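N-acyl homoserine lactonase (Bacillus thuringiensis, PDB 4J5H) hydrolyses the lactone ring of N-acyl-L-homoserine lactones with the help of two zinc ions, acting on both short and long acyl chains, with highest activity on the ten-carbon one. Local coordinates at residues Leu109-Ala114 and Glu140-Cys145; Arg17-His22 and Leu34-Val39. The protein carries 1 engineered substitution. All coordinates share one frame; numbering follows the deposited sequence.

Contact 1: Leu109-Ala114 and Glu140-Cys145; sequences LHWDHA and EYMKEC. Engineered in segment 109-114: Trp-111 (natural residue Phe). With ZN (zinc ion), chain B; ZN (zinc ion), chain C; 1K4 (N-decanoyl-L-homoserine), chain D.
His-110 and Tyr-141 meet where the HxHxDH zinc-binding motif of the metallo-beta-lactamase fold faces the loop 140-145. Their rings lie oblique, planes 38° apart, with His-110 CD2 against Tyr-141 CE1. His-110 ND1 binds one zinc ion at 2.2 Å, while NE2, on the other side of the ring, donates to a water in the ring plane. That water in turn donates to Glu-140 OE1 and Tyr-141 OH; together with the ND1-zinc bond, this second shell sets the rotation of the imidazole, and Arg-138 and Glu-131 respectively hold these two acceptors. The zinc-bound ligand is N-decanoyl-L-homoserine, whose amide carbon CAQ lies over one face of the His-110 ring. A second water takes a bond from Trp-111 N and gives one each to Glu-140 O and the ligand amide oxygen OAB. Trp-111 is engineered, replacing Phe; with CG between backbone N and carbonyl carbon (chi1 74°), its indole turns to the ligand, and NE1 donates to the hydroxyl OAD at 3.0 Å. Met-142 SD touches Trp-111 CB at 3.5 Å and makes an oblique Met-aromatic contact with the indole. At the C-terminal end of segment 140-145, Cys-145 CB approaches Leu-109 O to 3.2 Å, and its SG packs against the backbone of Ala-114.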
ATOM      1  N   LEU A 109      -4.524  -2.931  -5.863  1.00  9.61           N
ATOM      2  CA  LEU A 109      -4.248  -4.347  -6.144  1.00 10.98           C
ATOM      3  C   LEU A 109      -2.965  -4.583  -6.948  1.00 11.39           C
ATOM      4  O   LEU A 109      -2.761  -5.670  -7.519  1.00 12.20           O
ATOM      5  CB  LEU A 109      -5.477  -4.975  -6.811  1.00 11.02           C
ATOM      6  CG  LEU A 109      -6.734  -5.056  -5.939  1.00 11.32           C
ATOM      7  CD1 LEU A 109      -7.917  -5.631  -6.704  1.00 12.82           C
ATOM      8  CD2 LEU A 109      -6.533  -5.785  -4.637  1.00 11.52           C
ATOM      9  N   HIS A 110      -2.067  -3.594  -6.963  1.00 11.08           N
ATOM     10  CA  HIS A 110      -0.725  -3.825  -7.460  1.00 10.45           C
ATOM     11  C   HIS A 110      -0.022  -4.939  -6.687  1.00 11.85           C
ATOM     12  O   HIS A 110      -0.340  -5.209  -5.541  1.00 11.64           O
ATOM     13  CB  HIS A 110       0.100  -2.540  -7.475  1.00 11.26           C
ATOM     14  CG  HIS A 110      -0.310  -1.575  -8.544  1.00 11.56           C
ATOM     15  ND1 HIS A 110       0.078  -0.257  -8.541  1.00 12.22           N
ATOM     16  CD2 HIS A 110      -1.058  -1.746  -9.657  1.00 13.73           C
ATOM     17  CE1 HIS A 110      -0.423   0.344  -9.612  1.00 13.64           C
ATOM     18  NE2 HIS A 110      -1.137  -0.532 -10.290  1.00 14.47           N
ATOM     19  N   TRP A 111       0.943  -5.553  -7.362  1.00 12.66           N
ATOM     20  CA  TRP A 111       1.506  -6.849  -6.984  1.00 12.85           C
ATOM     21  C   TRP A 111       2.145  -6.889  -5.602  1.00 11.51           C
ATOM     22  O   TRP A 111       2.146  -7.913  -4.946  1.00 12.72           O
ATOM     23  CB  TRP A 111       2.480  -7.329  -8.091  1.00 14.86           C
ATOM     24  CG  TRP A 111       3.764  -6.559  -8.055  1.00 16.07           C
ATOM     25  CD1 TRP A 111       4.002  -5.307  -8.543  1.00 20.04           C
ATOM     26  CD2 TRP A 111       4.958  -6.958  -7.391  1.00 16.32           C
ATOM     27  NE1 TRP A 111       5.281  -4.906  -8.232  1.00 19.31           N
ATOM     28  CE2 TRP A 111       5.890  -5.905  -7.530  1.00 16.02           C
ATOM     29  CE3 TRP A 111       5.346  -8.124  -6.709  1.00 15.07           C
ATOM     30  CZ2 TRP A 111       7.184  -5.980  -7.006  1.00 17.26           C
ATOM     31  CZ3 TRP A 111       6.628  -8.190  -6.202  1.00 16.33           C
ATOM     32  CH2 TRP A 111       7.528  -7.111  -6.339  1.00 18.45           C
ATOM     33  N   ASP A 112       2.711  -5.757  -5.202  1.00 11.42           N
ATOM     34  CA  ASP A 112       3.418  -5.632  -3.932  1.00 11.97           C
ATOM     35  C   ASP A 112       2.544  -5.089  -2.810  1.00 10.82           C
ATOM     36  O   ASP A 112       3.026  -4.868  -1.693  1.00 13.31           O
ATOM     37  CB  ASP A 112       4.712  -4.834  -4.065  1.00 15.98           C
ATOM     38  CG  ASP A 112       4.503  -3.424  -4.590  1.00 16.89           C
ATOM     39  OD1 ASP A 112       3.622  -3.174  -5.431  1.00 16.91           O
ATOM     40  OD2 ASP A 112       5.275  -2.547  -4.178  1.00 29.86           O
ATOM     41  N   HIS A 113       1.259  -4.898  -3.123  1.00 10.37           N
ATOM     42  CA  HIS A 113       0.249  -4.452  -2.160  1.00  9.78           C
ATOM     43  C   HIS A 113      -0.857  -5.478  -1.896  1.00  9.48           C
ATOM     44  O   HIS A 113      -1.431  -5.489  -0.795  1.00 10.95           O
ATOM     45  CB  HIS A 113      -0.377  -3.154  -2.604  1.00 10.12           C
ATOM     46  CG  HIS A 113       0.589  -2.043  -2.622  1.00 10.35           C
ATOM     47  ND1 HIS A 113       0.779  -1.212  -1.540  1.00 11.09           N
ATOM     48  CD2 HIS A 113       1.458  -1.639  -3.574  1.00 11.56           C
ATOM     49  CE1 HIS A 113       1.759  -0.374  -1.821  1.00 12.62           C
ATOM     50  NE2 HIS A 113       2.153  -0.597  -3.061  1.00 12.73           N
ATOM     51  N   ALA A 114      -1.104  -6.362  -2.865  1.00 10.17           N
ATOM     52  CA  ALA A 114      -2.149  -7.379  -2.757  1.00 10.70           C
ATOM     53  C   ALA A 114      -1.666  -8.787  -3.046  1.00 10.31           C
ATOM     54  O   ALA A 114      -2.485  -9.714  -3.154  1.00 10.41           O
ATOM     55  CB  ALA A 114      -3.311  -6.995  -3.671  1.00 10.54           C
ATOM     56  N   GLU A 140      -1.124  -4.859 -15.902  1.00 20.96           N
ATOM     57  CA  GLU A 140      -0.245  -4.651 -14.747  1.00 22.11           C
ATOM     58  C   GLU A 140      -0.710  -5.380 -13.477  1.00 22.60           C
ATOM     59  O   GLU A 140      -0.114  -5.204 -12.408  1.00 27.42           O
ATOM     60  CB  GLU A 140      -0.011  -3.154 -14.480  1.00 22.28           C
ATOM     61  CG  GLU A 140      -1.195  -2.346 -13.971  1.00 21.41           C
ATOM     62  CD  GLU A 140      -2.077  -1.755 -15.060  1.00 21.08           C
ATOM     63  OE1 GLU A 140      -2.844  -0.822 -14.737  1.00 21.06           O
ATOM     64  OE2 GLU A 140      -2.005  -2.192 -16.241  1.00 24.92           O
ATOM     65  N   TYR A 141      -1.785  -6.168 -13.575  1.00 19.18           N
ATOM     66  CA  TYR A 141      -2.283  -6.941 -12.435  1.00 18.13           C
ATOM     67  C   TYR A 141      -1.981  -8.416 -12.544  1.00 19.86           C
ATOM     68  O   TYR A 141      -2.259  -9.053 -13.584  1.00 22.39           O
ATOM     69  CB  TYR A 141      -3.782  -6.723 -12.255  1.00 17.52           C
ATOM     70  CG  TYR A 141      -4.086  -5.282 -11.840  1.00 15.17           C
ATOM     71  CD1 TYR A 141      -4.044  -4.921 -10.510  1.00 13.49           C
ATOM     72  CD2 TYR A 141      -4.322  -4.288 -12.796  1.00 16.72           C
ATOM     73  CE1 TYR A 141      -4.283  -3.626 -10.133  1.00 12.92           C
ATOM     74  CE2 TYR A 141      -4.582  -2.988 -12.423  1.00 16.44           C
ATOM     75  CZ  TYR A 141      -4.584  -2.674 -11.090  1.00 13.08           C
ATOM     76  OH  TYR A 141      -4.800  -1.377 -10.674  1.00 14.39           O
ATOM     77  N   MET A 142      -1.388  -8.946 -11.475  1.00 17.36           N
ATOM     78  CA  MET A 142      -1.063 -10.365 -11.387  1.00 15.61           C
ATOM     79  C   MET A 142      -2.298 -11.122 -10.931  1.00 17.71           C
ATOM     80  O   MET A 142      -3.084 -10.603 -10.131  1.00 16.11           O
ATOM     81  CB  MET A 142       0.065 -10.592 -10.380  1.00 18.55           C
ATOM     82  CG  MET A 142       1.402  -9.983 -10.743  1.00 19.53           C
ATOM     83  SD  MET A 142       2.718 -10.504  -9.635  1.00 22.50           S
ATOM     84  CE  MET A 142       2.995 -12.205 -10.042  1.00 26.08           C
ATOM     85  N   LYS A 143      -2.434 -12.374 -11.379  1.00 19.22           N
ATOM     86  CA  LYS A 143      -3.577 -13.221 -11.005  1.00 17.15           C
ATOM     87  C   LYS A 143      -3.750 -13.359  -9.484  1.00 16.48           C
ATOM     88  O   LYS A 143      -4.880 -13.446  -8.968  1.00 18.31           O
ATOM     89  CB  LYS A 143      -3.430 -14.619 -11.642  1.00 21.35           C
ATOM     90  CG  LYS A 143      -2.249 -15.460 -11.114  1.00 33.58           C
ATOM     91  CD  LYS A 143      -2.036 -16.765 -11.897  1.00 39.95           C
ATOM     92  CE  LYS A 143      -0.717 -17.458 -11.564  1.00 46.86           C
ATOM     93  NZ  LYS A 143      -0.242 -18.356 -12.652  1.00 54.93           N
ATOM     94  N   GLU A 144      -2.617 -13.364  -8.786  1.00 17.85           N
ATOM     95  CA  GLU A 144      -2.578 -13.553  -7.348  1.00 18.94           C
ATOM     96  C   GLU A 144      -3.260 -12.405  -6.617  1.00 16.07           C
ATOM     97  O   GLU A 144      -3.617 -12.541  -5.437  1.00 15.45           O
ATOM     98  CB  GLU A 144      -1.130 -13.596  -6.826  1.00 24.36           C
ATOM     99  CG  GLU A 144      -0.325 -14.818  -7.246  1.00 27.84           C
ATOM    100  CD  GLU A 144       0.559 -14.591  -8.466  1.00 30.53           C
ATOM    101  OE1 GLU A 144       0.109 -13.895  -9.423  1.00 29.26           O
ATOM    102  OE2 GLU A 144       1.694 -15.143  -8.464  1.00 32.01           O
ATOM    103  N   CYS A 145      -3.413 -11.268  -7.297  1.00 15.49           N
ATOM    104  CA  CYS A 145      -3.972 -10.079  -6.666  1.00 14.84           C
ATOM    105  C   CYS A 145      -5.444  -9.860  -6.929  1.00 14.37           C
ATOM    106  O   CYS A 145      -6.017  -8.906  -6.403  1.00 14.38           O
ATOM    107  CB  CYS A 145      -3.230  -8.855  -7.134  1.00 15.22           C
ATOM    108  SG  CYS A 145      -1.497  -8.941  -6.668  1.00 20.98           S
TER
HETATM  109 ZN    ZN B 301       3.425   0.579  -4.112  1.00 16.17          ZN
HETATM  110 ZN    ZN C 302       0.992   0.867  -6.941  1.00 13.72          ZN
HETATM  111  O   1K4 D 303       2.694   0.090  -7.280  1.00 22.36           O
HETATM  112  C   1K4 D 303       3.706  -0.431  -6.797  1.00 18.77           C
HETATM  113  OXT 1K4 D 303       3.899  -0.396  -5.536  1.00 23.58           O
HETATM  114  CA  1K4 D 303       4.678  -1.099  -7.753  1.00 16.65           C
HETATM  115  CB  1K4 D 303       6.061  -0.517  -7.405  1.00 19.83           C
HETATM  116  CAG 1K4 D 303       7.225  -1.306  -7.959  1.00 25.73           C
HETATM  117  OAD 1K4 D 303       7.099  -2.666  -7.547  1.00 25.11           O
HETATM  118  N   1K4 D 303       4.415  -0.767  -9.161  1.00 20.17           N
HETATM  119  CAQ 1K4 D 303       3.484  -1.448  -9.830  1.00 19.28           C
HETATM  120  OAB 1K4 D 303       2.845  -2.405  -9.364  1.00 19.76           O
HETATM  121  CAN 1K4 D 303       3.219  -1.008 -11.238  1.00 24.17           C
HETATM  122  CAM 1K4 D 303       2.820  -2.157 -12.152  1.00 27.88           C
HETATM  123  CAL 1K4 D 303       3.992  -3.121 -12.305  1.00 32.97           C
HETATM  124  CAK 1K4 D 303       3.725  -4.185 -13.362  1.00 36.86           C
HETATM  125  CAJ 1K4 D 303       3.621  -5.579 -12.772  1.00 34.70           C
HETATM  126  CAI 1K4 D 303       3.610  -6.601 -13.913  1.00 38.78           C
HETATM  127  CAH 1K4 D 303       2.500  -7.629 -13.728  1.00 38.74           C
HETATM  128  CAF 1K4 D 303       2.735  -8.938 -14.485  1.00 41.34           C
HETATM  129  CAA 1K4 D 303       3.210  -8.750 -15.908  1.00 44.08           C
HETATM  130  O   HOH W   1      -0.906  -6.968  -9.433  1.00 19.62           O
HETATM  131  O   HOH W   2      -2.839   0.311 -12.358  1.00 20.22           O
HETATM  132  O   HOH W   3       1.018  -4.522 -10.100  1.00 17.77           O

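Contact 2: Arg17-His22 and Leu34-Val39. With 1K4 (N-decanoyl-L-homoserine), chain D.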
ATOM      1  N   ARG A  17      11.238  -5.978   0.133  1.00 13.47           N
ATOM      2  CA  ARG A  17      11.683  -4.840  -0.644  1.00 13.56           C
ATOM      3  C   ARG A  17      11.500  -5.145  -2.123  1.00 12.89           C
ATOM      4  O   ARG A  17      11.169  -6.250  -2.520  1.00 12.91           O
ATOM      5  CB  ARG A  17      13.129  -4.463  -0.318  1.00 14.66           C
ATOM      6  CG  ARG A  17      13.362  -4.303   1.198  1.00 15.85           C
ATOM      7  CD  ARG A  17      14.768  -3.735   1.407  1.00 16.42           C
ATOM      8  NE  ARG A  17      14.836  -2.335   1.050  1.00 15.25           N
ATOM      9  CZ  ARG A  17      14.494  -1.332   1.854  1.00 15.69           C
ATOM     10  NH1 ARG A  17      14.580  -0.083   1.403  1.00 15.98           N
ATOM     11  NH2 ARG A  17      14.008  -1.555   3.082  1.00 19.33           N
ATOM     12  N   CYS A  18      11.698  -4.122  -2.942  1.00 13.71           N
ATOM     13  CA  CYS A  18      11.711  -4.329  -4.376  0.53 14.40           C
ATOM     14  C   CYS A  18      12.599  -3.304  -5.036  1.00 15.08           C
ATOM     15  O   CYS A  18      12.637  -2.141  -4.639  1.00 16.07           O
ATOM     16  CB  CYS A  18      10.308  -4.326  -4.977  0.53 14.78           C
ATOM     17  SG  CYS A  18       9.393  -2.779  -4.818  0.53 17.53           S
ATOM     18  N   MET A  19      13.322  -3.773  -6.054  1.00 14.51           N
ATOM     19  CA  MET A  19      14.148  -2.903  -6.871  1.00 15.70           C
ATOM     20  C   MET A  19      13.237  -2.328  -7.920  1.00 16.10           C
ATOM     21  O   MET A  19      12.460  -3.050  -8.539  1.00 17.56           O
ATOM     22  CB  MET A  19      15.251  -3.642  -7.603  1.00 17.23           C
ATOM     23  CG  MET A  19      16.126  -4.503  -6.735  1.00 19.28           C
ATOM     24  SD  MET A  19      17.014  -3.636  -5.415  1.00 19.24           S
ATOM     25  CE  MET A  19      17.900  -2.413  -6.367  1.00 21.10           C
ATOM     26  N   LEU A  20      13.368  -1.022  -8.115  1.00 15.81           N
ATOM     27  CA  LEU A  20      12.592  -0.284  -9.089  1.00 17.51           C
ATOM     28  C   LEU A  20      13.493   0.729  -9.774  1.00 17.43           C
ATOM     29  O   LEU A  20      14.250   1.459  -9.124  1.00 17.55           O
ATOM     30  CB  LEU A  20      11.425   0.458  -8.417  1.00 19.89           C
ATOM     31  CG  LEU A  20      10.500   1.265  -9.304  1.00 22.93           C
ATOM     32  CD1 LEU A  20       9.844   0.403 -10.372  1.00 26.85           C
ATOM     33  CD2 LEU A  20       9.436   1.929  -8.425  1.00 24.86           C
ATOM     34  N   ASP A  21      13.399   0.816 -11.090  1.00 17.92           N
ATOM     35  CA  ASP A  21      14.151   1.856 -11.776  1.00 18.26           C
ATOM     36  C   ASP A  21      13.785   3.234 -11.249  1.00 18.54           C
ATOM     37  O   ASP A  21      12.605   3.546 -11.007  1.00 19.70           O
ATOM     38  CB  ASP A  21      13.951   1.815 -13.281  1.00 20.58           C
ATOM     39  CG  ASP A  21      14.906   2.739 -13.990  1.00 23.40           C
ATOM     40  OD1 ASP A  21      16.040   2.291 -14.248  1.00 28.25           O
ATOM     41  OD2 ASP A  21      14.558   3.921 -14.197  1.00 25.51           O
ATOM     42  N   HIS A  22      14.792   4.098 -11.115  1.00 19.24           N
ATOM     43  CA  HIS A  22      14.531   5.404 -10.506  1.00 21.02           C
ATOM     44  C   HIS A  22      13.609   6.300 -11.336  1.00 20.52           C
ATOM     45  O   HIS A  22      13.009   7.230 -10.779  1.00 22.47           O
ATOM     46  CB  HIS A  22      15.828   6.121 -10.088  1.00 23.80           C
ATOM     47  CG  HIS A  22      16.724   6.543 -11.212  1.00 26.59           C
ATOM     48  ND1 HIS A  22      17.813   7.356 -10.991  1.00 30.36           N
ATOM     49  CD2 HIS A  22      16.716   6.273 -12.538  1.00 25.52           C
ATOM     50  CE1 HIS A  22      18.440   7.573 -12.133  1.00 32.50           C
ATOM     51  NE2 HIS A  22      17.795   6.931 -13.089  1.00 27.38           N
ATOM     52  N   LEU A  34      18.678   1.369 -10.546  1.00 18.78           N
ATOM     53  CA  LEU A  34      17.676   0.816  -9.687  1.00 15.89           C
ATOM     54  C   LEU A  34      17.805   1.319  -8.259  1.00 16.06           C
ATOM     55  O   LEU A  34      18.908   1.559  -7.763  1.00 18.09           O
ATOM     56  CB  LEU A  34      17.746  -0.711  -9.685  1.00 17.51           C
ATOM     57  CG  LEU A  34      17.565  -1.396 -11.034  0.97 18.71           C
ATOM     58  CD1 LEU A  34      17.782  -2.891 -10.976  0.97 21.68           C
ATOM     59  CD2 LEU A  34      16.181  -1.157 -11.614  0.97 25.10           C
ATOM     60  N   LEU A  35      16.656   1.380  -7.596  1.00 16.27           N
ATOM     61  CA  LEU A  35      16.536   1.750  -6.201  1.00 15.63           C
ATOM     62  C   LEU A  35      15.920   0.598  -5.424  1.00 16.13           C
ATOM     63  O   LEU A  35      14.904   0.038  -5.855  1.00 16.39           O
ATOM     64  CB  LEU A  35      15.606   2.959  -6.068  1.00 18.07           C
ATOM     65  CG  LEU A  35      15.884   4.214  -6.857  1.00 19.41           C
ATOM     66  CD1 LEU A  35      14.785   5.270  -6.639  1.00 19.92           C
ATOM     67  CD2 LEU A  35      17.260   4.710  -6.442  1.00 21.53           C
ATOM     68  N   ASN A  36      16.513   0.267  -4.281  1.00 15.44           N
ATOM     69  CA  ASN A  36      15.996  -0.789  -3.406  1.00 14.62           C
ATOM     70  C   ASN A  36      14.993  -0.194  -2.411  1.00 14.94           C
ATOM     71  O   ASN A  36      15.354   0.361  -1.396  1.00 16.34           O
ATOM     72  CB  ASN A  36      17.149  -1.536  -2.709  1.00 14.51           C
ATOM     73  CG  ASN A  36      16.668  -2.779  -1.980  1.00 16.40           C
ATOM     74  OD1 ASN A  36      15.502  -2.841  -1.594  1.00 18.71           O
ATOM     75  ND2 ASN A  36      17.543  -3.760  -1.781  1.00 16.05           N
ATOM     76  N   LEU A  37      13.705  -0.309  -2.752  1.00 14.23           N
ATOM     77  CA  LEU A  37      12.637   0.420  -2.064  1.00 16.24           C
ATOM     78  C   LEU A  37      11.943  -0.474  -1.068  1.00 13.17           C
ATOM     79  O   LEU A  37      11.847  -1.683  -1.303  1.00 13.75           O
ATOM     80  CB  LEU A  37      11.585   0.877  -3.054  1.00 17.71           C
ATOM     81  CG  LEU A  37      12.028   1.840  -4.125  1.00 20.49           C
ATOM     82  CD1 LEU A  37      10.827   2.138  -5.009  1.00 25.80           C
ATOM     83  CD2 LEU A  37      12.611   3.077  -3.500  1.00 26.28           C
ATOM     84  N   PRO A  38      11.422   0.115   0.029  1.00 14.61           N
ATOM     85  CA  PRO A  38      10.695  -0.684   1.004  1.00 14.07           C
ATOM     86  C   PRO A  38       9.298  -1.014   0.490  1.00 14.09           C
ATOM     87  O   PRO A  38       8.671  -0.196  -0.175  1.00 15.25           O
ATOM     88  CB  PRO A  38      10.605   0.245   2.208  1.00 15.33           C
ATOM     89  CG  PRO A  38      10.567   1.620   1.607  1.00 15.92           C
ATOM     90  CD  PRO A  38      11.492   1.541   0.422  1.00 15.92           C
ATOM     91  N   VAL A  39       8.820  -2.203   0.839  1.00 12.46           N
ATOM     92  CA  VAL A  39       7.420  -2.606   0.715  1.00 13.02           C
ATOM     93  C   VAL A  39       6.883  -2.648   2.139  1.00 13.61           C
ATOM     94  O   VAL A  39       7.514  -3.230   3.035  1.00 13.91           O
ATOM     95  CB  VAL A  39       7.304  -3.984   0.068  1.00 12.70           C
ATOM     96  CG1 VAL A  39       5.857  -4.505   0.048  1.00 15.30           C
ATOM     97  CG2 VAL A  39       7.861  -3.937  -1.356  1.00 15.04           C
TER
HETATM   98  O   1K4 D 303       2.694   0.090  -7.280  1.00 22.36           O
HETATM   99  C   1K4 D 303       3.706  -0.431  -6.797  1.00 18.77           C
HETATM  100  OXT 1K4 D 303       3.899  -0.396  -5.536  1.00 23.58           O
HETATM  101  CA  1K4 D 303       4.678  -1.099  -7.753  1.00 16.65           C
HETATM  102  CB  1K4 D 303       6.061  -0.517  -7.405  1.00 19.83           C
HETATM  103  CAG 1K4 D 303       7.225  -1.306  -7.959  1.00 25.73           C
HETATM  104  OAD 1K4 D 303       7.099  -2.666  -7.547  1.00 25.11           O
HETATM  105  N   1K4 D 303       4.415  -0.767  -9.161  1.00 20.17           N
HETATM  106  CAQ 1K4 D 303       3.484  -1.448  -9.830  1.00 19.28           C
HETATM  107  OAB 1K4 D 303       2.845  -2.405  -9.364  1.00 19.76           O
HETATM  108  CAN 1K4 D 303       3.219  -1.008 -11.238  1.00 24.17           C
HETATM  109  CAM 1K4 D 303       2.820  -2.157 -12.152  1.00 27.88           C
HETATM  110  CAL 1K4 D 303       3.992  -3.121 -12.305  1.00 32.97           C
HETATM  111  CAK 1K4 D 303       3.725  -4.185 -13.362  1.00 36.86           C
HETATM  112  CAJ 1K4 D 303       3.621  -5.579 -12.772  1.00 34.70           C
HETATM  113  CAI 1K4 D 303       3.610  -6.601 -13.913  1.00 38.78           C
HETATM  114  CAH 1K4 D 303       2.500  -7.629 -13.728  1.00 38.74           C
HETATM  115  CAF 1K4 D 303       2.735  -8.938 -14.485  1.00 41.34           C
HETATM  116  CAA 1K4 D 303       3.210  -8.750 -15.908  1.00 44.08           C
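An antiparallel strand pair, 17-21 with 34-39, forms part of the mixed seven-stranded sheet of the metallo-beta-lactamase fold. Cys-18 and Leu-20 make hydrogen-bonded pairs with Leu-37 and Leu-35 respectively, four N-H...O bonds in all. On the sheet face carrying Met-19 and Asn-36, the doubly bent methionine chain (chi2 -60°, chi3 -56°) folds back over its partner, bringing SD to 3.4 Å from Asn-36 CB and CE to 3.7 Å from Leu-34 CB. Arg-17 grips Asn-36 side-on: NE donates to OD1 at 2.8 Å and NH1 to the backbone O at 2.9 Å, the latter bond nearly straight at 174°. Both acceptors lie in the guanidinium plane, though NE stands above the plane of the Asn-36 side-chain carbonyl; Pro-38 N lies over one guanidinium face. The other sheet face carries Cys-18, Leu-20, Leu-35 and Leu-37. There Leu-20 CD2 touches Leu-37 CD1 and also lies 3.9 Å from CAG of the bound N-decanoyl-L-homoserine, so that Leu-20, like Cys-18, lines the ligand pocket. Strand 77-80 pairs with the other edge of strand 9-21, while helix 241-244 packs on Leu-37 and Pro-38 and supplies Glu-244 as the salt-bridge partner of Arg-17 NH2.

From the N terminus, contact 2 comes first: strand 9-21 leads into the 11-residue connection 23-33, and pairing with strand 34-46 closes that loop. The chain then passes through strands 49-53 and 77-80, helix 87-94 and strand 103-105 before contact 1 opens at 109-114. Its 25-residue excursion, including strand 125-128 and helix 129-135, ends at 140-145. The two closures therefore follow in series, neither nested nor crossed. In space they adjoin, with Asp-112 O lying 3.3 Å from Val-39 CG1 and Trp-111 CZ2 packing near Cys-18 CB. Both reach N-decanoyl-L-homoserine, joining the N-terminal strands of the seven-stranded sheet to the dizinc site and the loop beside the acyl chain.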